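Phospholipase C-beta (PLC-beta) (Sepia officinalis, PDB 3QR0) is a multidomain phospholipase C of the beta class, combining a PH domain, EF-hand-like regions, a TIM-barrel core split into X and Y parts, and a C2 domain. Local coordinates at residues K27-E32 / T92-S97; I41-D46 / K131-E136; K498-T503 / V545-L550. All coordinates share one frame; numbering follows the deposited sequence. Where two conformers were deposited one is given.

Interactions 1 and 2 both belong to the PH domain, with centres about 14 Å apart, and they join through strands 26-31 and 39-45, which are neighbours in its antiparallel sheet. Their segments alternate along the chain (27-32, 41-46, 92-97, 131-136). F28 connects the two contacts: its backbone pairs with I41, and its ring packs against L43 and W133. Interaction 3 follows later in the chain. Its centre is about 53 Å from that of interaction 1 and 48 Å from that of interaction 2, and nearest atoms stay about 35 Å apart in each case. The first two contacts are thus coupled locally; interaction 3 is separate, where helix 488-501 meets the start of barrel helix 546-555.

Interaction 1: K27-E32 / T92-S97; sequences KFLKWE and TNFGSS
The packing of F94 on L29 is an apolar contact that lays the loop following helix 85-93 against strand 26-31 of the PH-domain sheet. The evidence is a CH-pi approach: L29 CG stands 3.6 Å from the centroid of the F94 ring, 20° off the ring normal, and so lies over one face. Both methyl branches add to it, with L29 CD1 3.6 Å from F94 CD1 and L29 CD2 3.7 Å from F94 CE1. F94 CG is anti to its own backbone N (chi1 -166°), which swings the ring from the loop toward the strand. The far rim of the ring meets backbone: F94 CE2 is 3.7 Å from K27 O, which sits at the edge near the ring plane. K27 gives little more than CB, 4.0 Å from F94 CZ, before its chain leads away. On the F94 side, K104 NZ hydrogen-bonds to the carbonyl oxygens of F94 and S96. L29 also packs on A90 of helix 85-93, whereas neighbouring F28 turns to the side of helix 127-141. This is the usual two-faced pattern of a beta strand, here in the antiparallel sheet of the PH domain.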
ATOM      1  N   LYS A  27     -24.111  20.048  -9.845  1.00 29.92           N
ATOM      2  CA  LYS A  27     -23.920  21.330  -9.184  1.00 30.34           C
ATOM      3  C   LYS A  27     -23.743  21.103  -7.688  1.00 29.47           C
ATOM      4  O   LYS A  27     -24.471  20.317  -7.081  1.00 29.24           O
ATOM      5  CB  LYS A  27     -25.114  22.250  -9.459  1.00 31.68           C
ATOM      6  CG  LYS A  27     -25.347  22.502 -10.950  1.00 33.56           C
ATOM      7  CD  LYS A  27     -26.780  22.938 -11.276  1.00 36.72           C
ATOM      8  CE  LYS A  27     -26.930  24.446 -11.368  1.00 38.32           C
ATOM      9  NZ  LYS A  27     -28.125  24.837 -12.172  1.00 40.70           N
ATOM     10  N   PHE A  28     -22.747  21.767  -7.109  1.00 28.92           N
ATOM     11  CA  PHE A  28     -22.500  21.718  -5.668  1.00 28.34           C
ATOM     12  C   PHE A  28     -22.172  23.108  -5.165  1.00 28.69           C
ATOM     13  O   PHE A  28     -21.642  23.926  -5.912  1.00 28.47           O
ATOM     14  CB  PHE A  28     -21.297  20.833  -5.340  1.00 27.30           C
ATOM     15  CG  PHE A  28     -21.503  19.368  -5.609  1.00 26.24           C
ATOM     16  CD1 PHE A  28     -21.866  18.505  -4.580  1.00 26.06           C
ATOM     17  CD2 PHE A  28     -21.280  18.842  -6.875  1.00 26.60           C
ATOM     18  CE1 PHE A  28     -22.033  17.145  -4.814  1.00 25.61           C
ATOM     19  CE2 PHE A  28     -21.446  17.482  -7.121  1.00 26.11           C
ATOM     20  CZ  PHE A  28     -21.825  16.632  -6.086  1.00 25.98           C
ATOM     21  N   LEU A  29     -22.470  23.369  -3.897  1.00 29.04           N
ATOM     22  CA  LEU A  29     -21.919  24.541  -3.230  1.00 29.65           C
ATOM     23  C   LEU A  29     -20.646  24.103  -2.523  1.00 28.89           C
ATOM     24  O   LEU A  29     -20.652  23.125  -1.780  1.00 28.25           O
ATOM     25  CB  LEU A  29     -22.901  25.149  -2.227  1.00 30.52           C
ATOM     26  CG  LEU A  29     -24.099  25.903  -2.805  1.00 32.46           C
ATOM     27  CD1 LEU A  29     -24.902  26.565  -1.677  1.00 33.92           C
ATOM     28  CD2 LEU A  29     -23.688  26.952  -3.840  1.00 33.22           C
ATOM     29  N   LYS A  30     -19.556  24.819  -2.781  1.00 29.16           N
ATOM     30  CA  LYS A  30     -18.263  24.525  -2.168  1.00 28.90           C
ATOM     31  C   LYS A  30     -17.958  25.570  -1.102  1.00 29.53           C
ATOM     32  O   LYS A  30     -18.147  26.758  -1.332  1.00 29.64           O
ATOM     33  CB  LYS A  30     -17.173  24.534  -3.239  1.00 28.78           C
ATOM     34  CG  LYS A  30     -15.788  24.187  -2.741  1.00 28.64           C
ATOM     35  CD  LYS A  30     -14.771  24.273  -3.866  1.00 29.17           C
ATOM     36  CE  LYS A  30     -13.454  23.623  -3.461  1.00 28.68           C
ATOM     37  NZ  LYS A  30     -12.834  24.326  -2.307  1.00 28.44           N
ATOM     38  N   TRP A  31     -17.481  25.121   0.058  1.00 29.87           N
ATOM     39  CA  TRP A  31     -17.107  26.030   1.144  1.00 30.63           C
ATOM     40  C   TRP A  31     -15.834  25.545   1.839  1.00 30.95           C
ATOM     41  O   TRP A  31     -15.423  24.397   1.667  1.00 30.25           O
ATOM     42  CB  TRP A  31     -18.254  26.163   2.150  1.00 30.85           C
ATOM     43  CG  TRP A  31     -18.627  24.874   2.813  1.00 29.52           C
ATOM     44  CD1 TRP A  31     -19.438  23.896   2.308  1.00 28.78           C
ATOM     45  CD2 TRP A  31     -18.206  24.417   4.104  1.00 27.99           C
ATOM     46  NE1 TRP A  31     -19.539  22.859   3.201  1.00 27.68           N
ATOM     47  CE2 TRP A  31     -18.795  23.155   4.313  1.00 27.59           C
ATOM     48  CE3 TRP A  31     -17.374  24.950   5.098  1.00 28.40           C
ATOM     49  CZ2 TRP A  31     -18.585  22.415   5.476  1.00 27.37           C
ATOM     50  CZ3 TRP A  31     -17.166  24.217   6.257  1.00 27.70           C
ATOM     51  CH2 TRP A  31     -17.773  22.961   6.437  1.00 27.37           C
ATOM     52  N   GLU A  32     -15.216  26.434   2.612  1.00 32.29           N
ATOM     53  CA  GLU A  32     -13.971  26.141   3.324  1.00 33.11           C
ATOM     54  C   GLU A  32     -14.096  26.479   4.799  1.00 33.65           C
ATOM     55  O   GLU A  32     -14.777  27.431   5.161  1.00 34.22           O
ATOM     56  CB  GLU A  32     -12.829  26.979   2.755  1.00 33.51           C
ATOM     57  CG  GLU A  32     -12.405  26.613   1.355  1.00 35.01           C
ATOM     58  CD  GLU A  32     -11.267  27.489   0.858  1.00 36.97           C
ATOM     59  OE1 GLU A  32     -10.491  28.001   1.699  1.00 38.02           O
ATOM     60  OE2 GLU A  32     -11.145  27.661  -0.373  1.00 39.08           O
ATOM     61  N   THR A  92     -28.766  25.102   3.059  1.00 36.89           N
ATOM     62  CA  THR A  92     -30.134  24.683   3.322  1.00 37.65           C
ATOM     63  C   THR A  92     -31.040  25.047   2.144  1.00 38.32           C
ATOM     64  O   THR A  92     -31.909  24.267   1.778  1.00 38.95           O
ATOM     65  CB  THR A  92     -30.667  25.297   4.640  1.00 38.47           C
ATOM     66  OG1 THR A  92     -29.995  24.690   5.755  1.00 37.90           O
ATOM     67  CG2 THR A  92     -32.171  25.078   4.782  1.00 39.44           C
ATOM     68  N   ASN A  93     -30.815  26.215   1.544  1.00 38.33           N
ATOM     69  CA  ASN A  93     -31.572  26.655   0.369  1.00 38.98           C
ATOM     70  C   ASN A  93     -31.139  26.022  -0.964  1.00 38.42           C
ATOM     71  O   ASN A  93     -31.864  26.127  -1.954  1.00 39.20           O
ATOM     72  CB  ASN A  93     -31.504  28.183   0.241  1.00 39.52           C
ATOM     73  CG  ASN A  93     -32.187  28.899   1.396  1.00 40.37           C
ATOM     74  OD1 ASN A  93     -33.170  28.410   1.952  1.00 40.72           O
ATOM     75  ND2 ASN A  93     -31.665  30.063   1.759  1.00 40.07           N
ATOM     76  N   PHE A  94     -29.977  25.373  -0.992  1.00 37.09           N
ATOM     77  CA  PHE A  94     -29.438  24.795  -2.233  1.00 36.38           C
ATOM     78  C   PHE A  94     -30.153  23.495  -2.602  1.00 36.52           C
ATOM     79  O   PHE A  94     -30.185  22.550  -1.812  1.00 35.80           O
ATOM     80  CB  PHE A  94     -27.935  24.539  -2.084  1.00 35.24           C
ATOM     81  CG  PHE A  94     -27.229  24.259  -3.382  1.00 33.95           C
ATOM     82  CD1 PHE A  94     -27.049  25.268  -4.321  1.00 34.03           C
ATOM     83  CD2 PHE A  94     -26.722  22.998  -3.655  1.00 32.74           C
ATOM     84  CE1 PHE A  94     -26.387  25.019  -5.519  1.00 33.88           C
ATOM     85  CE2 PHE A  94     -26.057  22.737  -4.851  1.00 32.09           C
ATOM     86  CZ  PHE A  94     -25.889  23.747  -5.784  1.00 32.64           C
ATOM     87  N   GLY A  95     -30.717  23.446  -3.806  1.00 37.33           N
ATOM     88  CA  GLY A  95     -31.530  22.303  -4.222  1.00 37.83           C
ATOM     89  C   GLY A  95     -32.872  22.362  -3.516  1.00 39.09           C
ATOM     90  O   GLY A  95     -33.624  23.315  -3.701  1.00 40.21           O
ATOM     91  N   SER A  96     -33.176  21.361  -2.695  1.00 39.29           N
ATOM     92  CA  SER A  96     -34.430  21.356  -1.934  1.00 40.61           C
ATOM     93  C   SER A  96     -34.175  21.689  -0.471  1.00 40.51           C
ATOM     94  O   SER A  96     -33.378  21.015   0.186  1.00 39.67           O
ATOM     95  CB  SER A  96     -35.110  19.992  -2.019  1.00 40.73           C
ATOM     96  OG  SER A  96     -36.344  20.005  -1.313  1.00 42.82           O
ATOM     97  N   SER A  97     -34.865  22.709   0.038  1.00 41.52           N
ATOM     98  CA  SER A  97     -34.783  23.066   1.457  1.00 41.71           C
ATOM     99  C   SER A  97     -35.503  22.062   2.364  1.00 41.75           C
ATOM    100  O   SER A  97     -35.324  22.093   3.583  1.00 41.70           O
ATOM    101  CB  SER A  97     -35.326  24.480   1.702  1.00 42.83           C
ATOM    102  OG  SER A  97     -36.708  24.586   1.385  1.00 44.90           O
TER

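Interaction 2: I41-D46 / K131-E136; sequences ILLRVD and KKWSEE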
ATOM      1  N   ILE A  41     -20.342  25.378  -7.875  1.00 30.09           N
ATOM      2  CA  ILE A  41     -19.474  24.813  -8.896  1.00 29.29           C
ATOM      3  C   ILE A  41     -20.176  23.687  -9.655  1.00 29.04           C
ATOM      4  O   ILE A  41     -21.123  23.078  -9.145  1.00 28.74           O
ATOM      5  CB  ILE A  41     -18.159  24.271  -8.288  1.00 28.17           C
ATOM      6  CG1 ILE A  41     -18.426  23.097  -7.337  1.00 27.48           C
ATOM      7  CG2 ILE A  41     -17.421  25.384  -7.560  1.00 27.90           C
ATOM      8  CD1 ILE A  41     -17.201  22.250  -7.043  1.00 26.21           C
ATOM      9  N   LEU A  42     -19.713  23.434 -10.877  1.00 28.66           N
ATOM     10  CA  LEU A  42     -20.074  22.228 -11.609  1.00 28.38           C
ATOM     11  C   LEU A  42     -18.907  21.258 -11.461  1.00 27.45           C
ATOM     12  O   LEU A  42     -17.855  21.456 -12.069  1.00 27.21           O
ATOM     13  CB  LEU A  42     -20.330  22.532 -13.084  1.00 29.18           C
ATOM     14  CG  LEU A  42     -20.665  21.324 -13.971  1.00 29.23           C
ATOM     15  CD1 LEU A  42     -21.994  20.699 -13.540  1.00 29.37           C
ATOM     16  CD2 LEU A  42     -20.697  21.731 -15.448  1.00 30.14           C
ATOM     17  N   LEU A  43     -19.091  20.237 -10.628  1.00 26.53           N
ATOM     18  CA  LEU A  43     -18.058  19.237 -10.378  1.00 25.93           C
ATOM     19  C   LEU A  43     -18.181  18.138 -11.428  1.00 25.91           C
ATOM     20  O   LEU A  43     -19.284  17.697 -11.735  1.00 26.17           O
ATOM     21  CB  LEU A  43     -18.217  18.650  -8.970  1.00 25.41           C
ATOM     22  CG  LEU A  43     -17.107  17.731  -8.450  1.00 25.02           C
ATOM     23  CD1 LEU A  43     -15.773  18.479  -8.383  1.00 24.81           C
ATOM     24  CD2 LEU A  43     -17.480  17.171  -7.079  1.00 23.62           C
ATOM     25  N   ARG A  44     -17.055  17.716 -11.992  1.00 25.88           N
ATOM     26  CA  ARG A  44     -17.058  16.685 -13.028  1.00 26.21           C
ATOM     27  C   ARG A  44     -15.948  15.667 -12.798  1.00 25.70           C
ATOM     28  O   ARG A  44     -14.956  15.959 -12.124  1.00 24.84           O
ATOM     29  CB  ARG A  44     -16.900  17.318 -14.412  1.00 26.80           C
ATOM     30  CG  ARG A  44     -17.914  18.415 -14.721  1.00 29.12           C
ATOM     31  CD  ARG A  44     -17.643  19.047 -16.067  1.00 30.56           C
ATOM     32  NE  ARG A  44     -17.949  18.129 -17.159  1.00 31.60           N
ATOM     33  CZ  ARG A  44     -17.658  18.352 -18.438  1.00 33.42           C
ATOM     34  NH1 ARG A  44     -17.040  19.473 -18.799  1.00 34.31           N
ATOM     35  NH2 ARG A  44     -17.990  17.453 -19.360  1.00 33.86           N
ATOM     36  N   VAL A  45     -16.144  14.469 -13.348  1.00 25.90           N
ATOM     37  CA  VAL A  45     -15.123  13.420 -13.375  1.00 26.04           C
ATOM     38  C   VAL A  45     -14.736  13.189 -14.832  1.00 26.68           C
ATOM     39  O   VAL A  45     -15.598  13.185 -15.719  1.00 27.10           O
ATOM     40  CB  VAL A  45     -15.660  12.095 -12.781  1.00 25.86           C
ATOM     41  CG1 VAL A  45     -14.553  11.038 -12.708  1.00 25.08           C
ATOM     42  CG2 VAL A  45     -16.274  12.337 -11.395  1.00 26.24           C
ATOM     43  N   ASP A  46     -13.452  12.998 -15.105  1.00 26.96           N
ATOM     44  CA  ASP A  46     -13.069  12.640 -16.471  1.00 27.78           C
ATOM     45  C   ASP A  46     -13.574  11.219 -16.784  1.00 27.63           C
ATOM     46  O   ASP A  46     -13.847  10.433 -15.868  1.00 26.86           O
ATOM     47  CB  ASP A  46     -11.566  12.756 -16.686  1.00 27.95           C
ATOM     48  CG  ASP A  46     -10.799  11.679 -15.967  1.00 28.84           C
ATOM     49  OD1 ASP A  46     -10.394  10.697 -16.626  1.00 30.31           O
ATOM     50  OD2 ASP A  46     -10.625  11.810 -14.735  1.00 29.66           O
ATOM     51  N   LYS A 131     -24.949  10.822  -2.241  1.00 28.71           N
ATOM     52  CA  LYS A 131     -24.673   9.396  -2.077  1.00 29.05           C
ATOM     53  C   LYS A 131     -24.003   8.818  -3.321  1.00 28.52           C
ATOM     54  O   LYS A 131     -22.972   8.154  -3.218  1.00 28.16           O
ATOM     55  CB  LYS A 131     -25.963   8.628  -1.758  1.00 29.92           C
ATOM     56  CG  LYS A 131     -25.749   7.149  -1.457  1.00 31.39           C
ATOM     57  CD  LYS A 131     -27.034   6.495  -0.964  1.00 35.18           C
ATOM     58  CE  LYS A 131     -26.858   4.995  -0.774  1.00 36.22           C
ATOM     59  NZ  LYS A 131     -28.137   4.343  -0.370  1.00 38.55           N
ATOM     60  N   LYS A 132     -24.576   9.083  -4.493  1.00 29.14           N
ATOM     61  CA  LYS A 132     -24.023   8.564  -5.747  1.00 29.15           C
ATOM     62  C   LYS A 132     -22.571   8.996  -5.962  1.00 28.12           C
ATOM     63  O   LYS A 132     -21.729   8.170  -6.315  1.00 27.25           O
ATOM     64  CB  LYS A 132     -24.869   8.987  -6.950  1.00 30.17           C
ATOM     65  CG  LYS A 132     -24.376   8.401  -8.272  1.00 31.95           C
ATOM     66  CD  LYS A 132     -25.518   8.042  -9.210  1.00 35.75           C
ATOM     67  CE  LYS A 132     -25.064   7.087 -10.319  1.00 37.01           C
ATOM     68  NZ  LYS A 132     -24.431   5.836  -9.804  1.00 38.28           N
ATOM     69  N   TRP A 133     -22.281  10.279  -5.753  1.00 27.76           N
ATOM     70  CA  TRP A 133     -20.906  10.778  -5.909  1.00 27.35           C
ATOM     71  C   TRP A 133     -19.955  10.134  -4.902  1.00 26.71           C
ATOM     72  O   TRP A 133     -18.836   9.777  -5.245  1.00 26.15           O
ATOM     73  CB  TRP A 133     -20.838  12.304  -5.799  1.00 27.39           C
ATOM     74  CG  TRP A 133     -21.186  12.981  -7.071  1.00 28.29           C
ATOM     75  CD1 TRP A 133     -22.435  13.197  -7.565  1.00 28.64           C
ATOM     76  CD2 TRP A 133     -20.275  13.530  -8.028  1.00 28.14           C
ATOM     77  NE1 TRP A 133     -22.363  13.846  -8.766  1.00 29.61           N
ATOM     78  CE2 TRP A 133     -21.048  14.063  -9.077  1.00 29.33           C
ATOM     79  CE3 TRP A 133     -18.883  13.628  -8.099  1.00 29.11           C
ATOM     80  CZ2 TRP A 133     -20.474  14.681 -10.190  1.00 29.85           C
ATOM     81  CZ3 TRP A 133     -18.314  14.247  -9.209  1.00 28.96           C
ATOM     82  CH2 TRP A 133     -19.109  14.764 -10.234  1.00 28.97           C
ATOM     83  N   SER A 134     -20.413   9.984  -3.664  0.50 26.97           N
ATOM     84  CA  SER A 134     -19.599   9.380  -2.614  0.50 26.67           C
ATOM     85  C   SER A 134     -19.223   7.936  -2.942  0.50 26.38           C
ATOM     86  O   SER A 134     -18.071   7.539  -2.774  0.50 25.91           O
ATOM     87  CB  SER A 134     -20.329   9.431  -1.270  0.50 26.98           C
ATOM     88  OG  SER A 134     -19.432   9.139  -0.210  0.50 27.11           O
ATOM     89  N   GLU A 135     -20.192   7.157  -3.418  1.00 26.61           N
ATOM     90  CA  GLU A 135     -19.939   5.761  -3.773  1.00 26.60           C
ATOM     91  C   GLU A 135     -19.052   5.634  -5.007  1.00 25.53           C
ATOM     92  O   GLU A 135     -18.153   4.800  -5.041  1.00 24.49           O
ATOM     93  CB  GLU A 135     -21.250   5.011  -3.994  1.00 27.80           C
ATOM     94  CG  GLU A 135     -22.043   4.844  -2.714  1.00 30.78           C
ATOM     95  CD  GLU A 135     -23.391   4.193  -2.930  1.00 35.61           C
ATOM     96  OE1 GLU A 135     -24.090   4.562  -3.902  1.00 38.48           O
ATOM     97  OE2 GLU A 135     -23.757   3.319  -2.113  1.00 39.58           O
ATOM     98  N   GLU A 136     -19.301   6.465  -6.009  1.00 25.44           N
ATOM     99  CA  GLU A 136     -18.552   6.387  -7.262  1.00 25.13           C
ATOM    100  C   GLU A 136     -17.108   6.834  -7.084  1.00 24.33           C
ATOM    101  O   GLU A 136     -16.184   6.118  -7.472  1.00 23.78           O
ATOM    102  CB  GLU A 136     -19.233   7.215  -8.358  1.00 25.60           C
ATOM    103  CG  GLU A 136     -20.522   6.595  -8.895  1.00 27.47           C
ATOM    104  CD  GLU A 136     -20.316   5.235  -9.547  1.00 28.12           C
ATOM    105  OE1 GLU A 136     -19.288   5.039 -10.231  1.00 27.46           O
ATOM    106  OE2 GLU A 136     -21.199   4.362  -9.379  1.00 30.94           O
TER
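W133, on the C-terminal helix of the PH domain, reaches L43 and V45 of strand 39-45 and forms part of the helix-to-barrel packing that defines this fold. Helix segment 131-136 and strand segment 41-45 stand well apart, their axes 11.7 Å distant at closest approach and inclined by 33°, so a long side chain is needed to bridge them. The indole does so alone on the helix side: with CG anti to the carbonyl carbon (chi1 -82°), it is sent away from the helix toward the strand, and its six-membered ring end makes the contact. There CZ3 of W133 is the shared point: V45 CG2 lies 3.5 Å from it and L43 CD2 3.7 Å from it. The two branches come from opposite sides of the indole plane, so that this corner of the ring is flanked by a methyl group on each side. Backbone also approaches, with L43 O close to W133 CH2 at 3.3 Å and R44 CA at the ring edge, in its plane, 4.0 Å from the same CH2. L43 and V45 point toward the helix, while R44 between them turns away and gives its NE to I23 O. F28 of the adjacent strand presents an edge-to-face partner to the same indole, and L22 of helix 20-24 also touches it. The chemistry is divided along the indole: the NE1 end is satisfied by a hydrogen bond to D26 OD2, which probably fixes the rotation of the ring system, while the hydrocarbon end is buried among apolar branches and held against the strand mainly by apolar packing.

Interaction 3: K498-T503 / V545-L550; sequences KKDAGT and VETQAL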
ATOM      1  N   LYS A 498       9.329  -6.476  30.462  1.00 31.15           N
ATOM      2  CA  LYS A 498       8.249  -5.700  31.082  1.00 31.28           C
ATOM      3  C   LYS A 498       8.489  -4.190  31.005  1.00 30.92           C
ATOM      4  O   LYS A 498       7.564  -3.432  30.719  1.00 30.51           O
ATOM      5  CB  LYS A 498       8.024  -6.144  32.529  1.00 32.22           C
ATOM      6  CG  LYS A 498       7.364  -7.507  32.615  1.00 33.71           C
ATOM      7  CD  LYS A 498       7.177  -7.988  34.042  1.00 35.70           C
ATOM      8  CE  LYS A 498       6.587  -9.397  34.044  1.00 36.71           C
ATOM      9  NZ  LYS A 498       6.680 -10.049  35.378  1.00 37.67           N
ATOM     10  N   LYS A 499       9.728  -3.765  31.240  1.00 30.93           N
ATOM     11  CA  LYS A 499      10.095  -2.351  31.120  1.00 30.93           C
ATOM     12  C   LYS A 499       9.896  -1.836  29.701  1.00 29.65           C
ATOM     13  O   LYS A 499       9.320  -0.767  29.501  1.00 29.17           O
ATOM     14  CB  LYS A 499      11.548  -2.122  31.544  1.00 31.66           C
ATOM     15  CG  LYS A 499      11.773  -2.226  33.036  1.00 34.28           C
ATOM     16  CD  LYS A 499      13.212  -1.882  33.408  1.00 37.41           C
ATOM     17  CE  LYS A 499      13.458  -2.071  34.893  1.00 39.04           C
ATOM     18  NZ  LYS A 499      14.554  -1.189  35.370  1.00 41.81           N
ATOM     19  N   ASP A 500      10.370  -2.604  28.722  1.00 28.92           N
ATOM     20  CA  ASP A 500      10.238  -2.228  27.315  1.00 28.22           C
ATOM     21  C   ASP A 500       8.774  -2.175  26.859  1.00 27.06           C
ATOM     22  O   ASP A 500       8.446  -1.460  25.913  1.00 26.04           O
ATOM     23  CB  ASP A 500      11.033  -3.192  26.422  1.00 28.30           C
ATOM     24  CG  ASP A 500      12.545  -3.012  26.547  1.00 30.01           C
ATOM     25  OD1 ASP A 500      12.997  -2.119  27.298  1.00 31.85           O
ATOM     26  OD2 ASP A 500      13.291  -3.768  25.886  1.00 31.38           O
ATOM     27  N   ALA A 501       7.903  -2.923  27.538  1.00 26.75           N
ATOM     28  CA  ALA A 501       6.470  -2.960  27.218  1.00 26.41           C
ATOM     29  C   ALA A 501       5.733  -1.671  27.585  1.00 26.44           C
ATOM     30  O   ALA A 501       4.645  -1.410  27.064  1.00 26.09           O
ATOM     31  CB  ALA A 501       5.803  -4.151  27.907  1.00 26.27           C
ATOM     32  N   GLY A 502       6.310  -0.878  28.485  1.00 26.96           N
ATOM     33  CA  GLY A 502       5.746   0.419  28.837  1.00 27.20           C
ATOM     34  C   GLY A 502       4.414   0.253  29.535  1.00 27.71           C
ATOM     35  O   GLY A 502       4.270  -0.617  30.399  1.00 27.73           O
ATOM     36  N   THR A 503       3.426   1.053  29.137  1.00 27.60           N
ATOM     37  CA  THR A 503       2.098   0.990  29.758  1.00 28.27           C
ATOM     38  C   THR A 503       1.397  -0.361  29.545  1.00 28.53           C
ATOM     39  O   THR A 503       0.525  -0.730  30.322  1.00 28.88           O
ATOM     40  CB  THR A 503       1.164   2.119  29.261  1.00 27.91           C
ATOM     41  OG1 THR A 503       0.931   1.976  27.856  1.00 26.73           O
ATOM     42  CG2 THR A 503       1.769   3.501  29.555  1.00 27.89           C
ATOM     43  N   VAL A 545       5.916  -7.594  23.346  1.00 22.01           N
ATOM     44  CA  VAL A 545       6.799  -6.489  22.992  1.00 21.67           C
ATOM     45  C   VAL A 545       7.962  -7.085  22.194  1.00 21.76           C
ATOM     46  O   VAL A 545       8.286  -8.258  22.361  1.00 21.31           O
ATOM     47  CB  VAL A 545       7.285  -5.717  24.240  1.00 22.28           C
ATOM     48  CG1 VAL A 545       8.274  -6.554  25.074  1.00 21.92           C
ATOM     49  CG2 VAL A 545       7.898  -4.378  23.833  1.00 21.66           C
ATOM     50  N   GLU A 546       8.564  -6.309  21.297  1.00 22.14           N
ATOM     51  CA  GLU A 546       9.599  -6.853  20.425  1.00 22.70           C
ATOM     52  C   GLU A 546      10.725  -7.516  21.216  1.00 23.24           C
ATOM     53  O   GLU A 546      11.253  -8.528  20.786  1.00 23.27           O
ATOM     54  CB  GLU A 546      10.157  -5.793  19.463  1.00 22.94           C
ATOM     55  CG  GLU A 546      11.014  -4.718  20.087  1.00 24.58           C
ATOM     56  CD  GLU A 546      11.508  -3.705  19.060  1.00 25.23           C
ATOM     57  OE1 GLU A 546      10.882  -2.635  18.938  1.00 24.80           O
ATOM     58  OE2 GLU A 546      12.515  -3.976  18.370  1.00 26.57           O
ATOM     59  N   THR A 547      11.069  -6.959  22.375  1.00 23.90           N
ATOM     60  CA  THR A 547      12.107  -7.528  23.234  1.00 24.73           C
ATOM     61  C   THR A 547      11.780  -8.970  23.649  1.00 24.86           C
ATOM     62  O   THR A 547      12.661  -9.828  23.637  1.00 25.00           O
ATOM     63  CB  THR A 547      12.321  -6.667  24.495  1.00 25.11           C
ATOM     64  OG1 THR A 547      12.487  -5.297  24.110  1.00 26.67           O
ATOM     65  CG2 THR A 547      13.552  -7.126  25.267  1.00 26.41           C
ATOM     66  N   GLN A 548      10.519  -9.241  23.997  1.00 24.67           N
ATOM     67  CA  GLN A 548      10.124 -10.600  24.391  1.00 24.83           C
ATOM     68  C   GLN A 548      10.187 -11.538  23.196  1.00 24.55           C
ATOM     69  O   GLN A 548      10.744 -12.629  23.292  1.00 24.72           O
ATOM     70  CB  GLN A 548       8.718 -10.636  25.000  1.00 25.03           C
ATOM     71  CG  GLN A 548       8.273 -12.039  25.466  1.00 24.92           C
ATOM     72  CD  GLN A 548       6.908 -12.047  26.149  1.00 25.66           C
ATOM     73  OE1 GLN A 548       6.015 -11.293  25.775  1.00 25.00           O
ATOM     74  NE2 GLN A 548       6.745 -12.913  27.148  1.00 25.92           N
ATOM     75  N   ALA A 549       9.614 -11.101  22.079  1.00 24.02           N
ATOM     76  CA  ALA A 549       9.567 -11.898  20.856  1.00 23.88           C
ATOM     77  C   ALA A 549      10.966 -12.231  20.341  1.00 24.18           C
ATOM     78  O   ALA A 549      11.188 -13.326  19.840  1.00 24.43           O
ATOM     79  CB  ALA A 549       8.761 -11.181  19.785  1.00 22.92           C
ATOM     80  N   LEU A 550      11.900 -11.287  20.472  1.00 24.63           N
ATOM     81  CA  LEU A 550      13.302 -11.512  20.093  1.00 25.25           C
ATOM     82  C   LEU A 550      13.978 -12.573  20.957  1.00 26.25           C
ATOM     83  O   LEU A 550      14.736 -13.395  20.448  1.00 26.14           O
ATOM     84  CB  LEU A 550      14.103 -10.208  20.165  1.00 25.54           C
ATOM     85  CG  LEU A 550      13.837  -9.201  19.048  1.00 25.61           C
ATOM     86  CD1 LEU A 550      14.432  -7.830  19.382  1.00 26.43           C
ATOM     87  CD2 LEU A 550      14.390  -9.730  17.724  1.00 25.80           C
TER
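D500 and V545 bury nearly equal areas here, and T547 supplies the polar link. T547 OG1 donates to D500 OD2 at 2.5 Å, a very short hydrogen bond whose exact length is best treated with caution at this resolution. The two side chains cross at about a right angle; OG1 sits beside its backbone N (chi1 -50°), and this turns the hydroxyl toward the carboxylate. T547 CG2 flanks the bond, 3.4 Å from the same OD2. The other carboxylate oxygen, OD1, forms a salt bridge with K496 NZ, which probably favours the ionised form of D500; the carboxylate is thus held by two partners. V545 makes the apolar half. It closes strand 540-545 of the parallel TIM-barrel sheet and occupies the N-cap position of helix 546-555, so the contact sits at a strand-to-helix junction of the barrel. Its CG2 branch, anti to the backbone N, reaches 3.6 Å from D500 O, and A501 CB lies 4.3 Å from V545 CB. Both A501 and V545 also touch Y572 on the neighbouring strand 569-572. G502 is the first residue to leave helical geometry, with positive phi (66°), and the next residue, T503, bonds through OG1 to OE2 of E417, a residue of the calcium site. The A501 side chain is about 9 Å from that calcium ion.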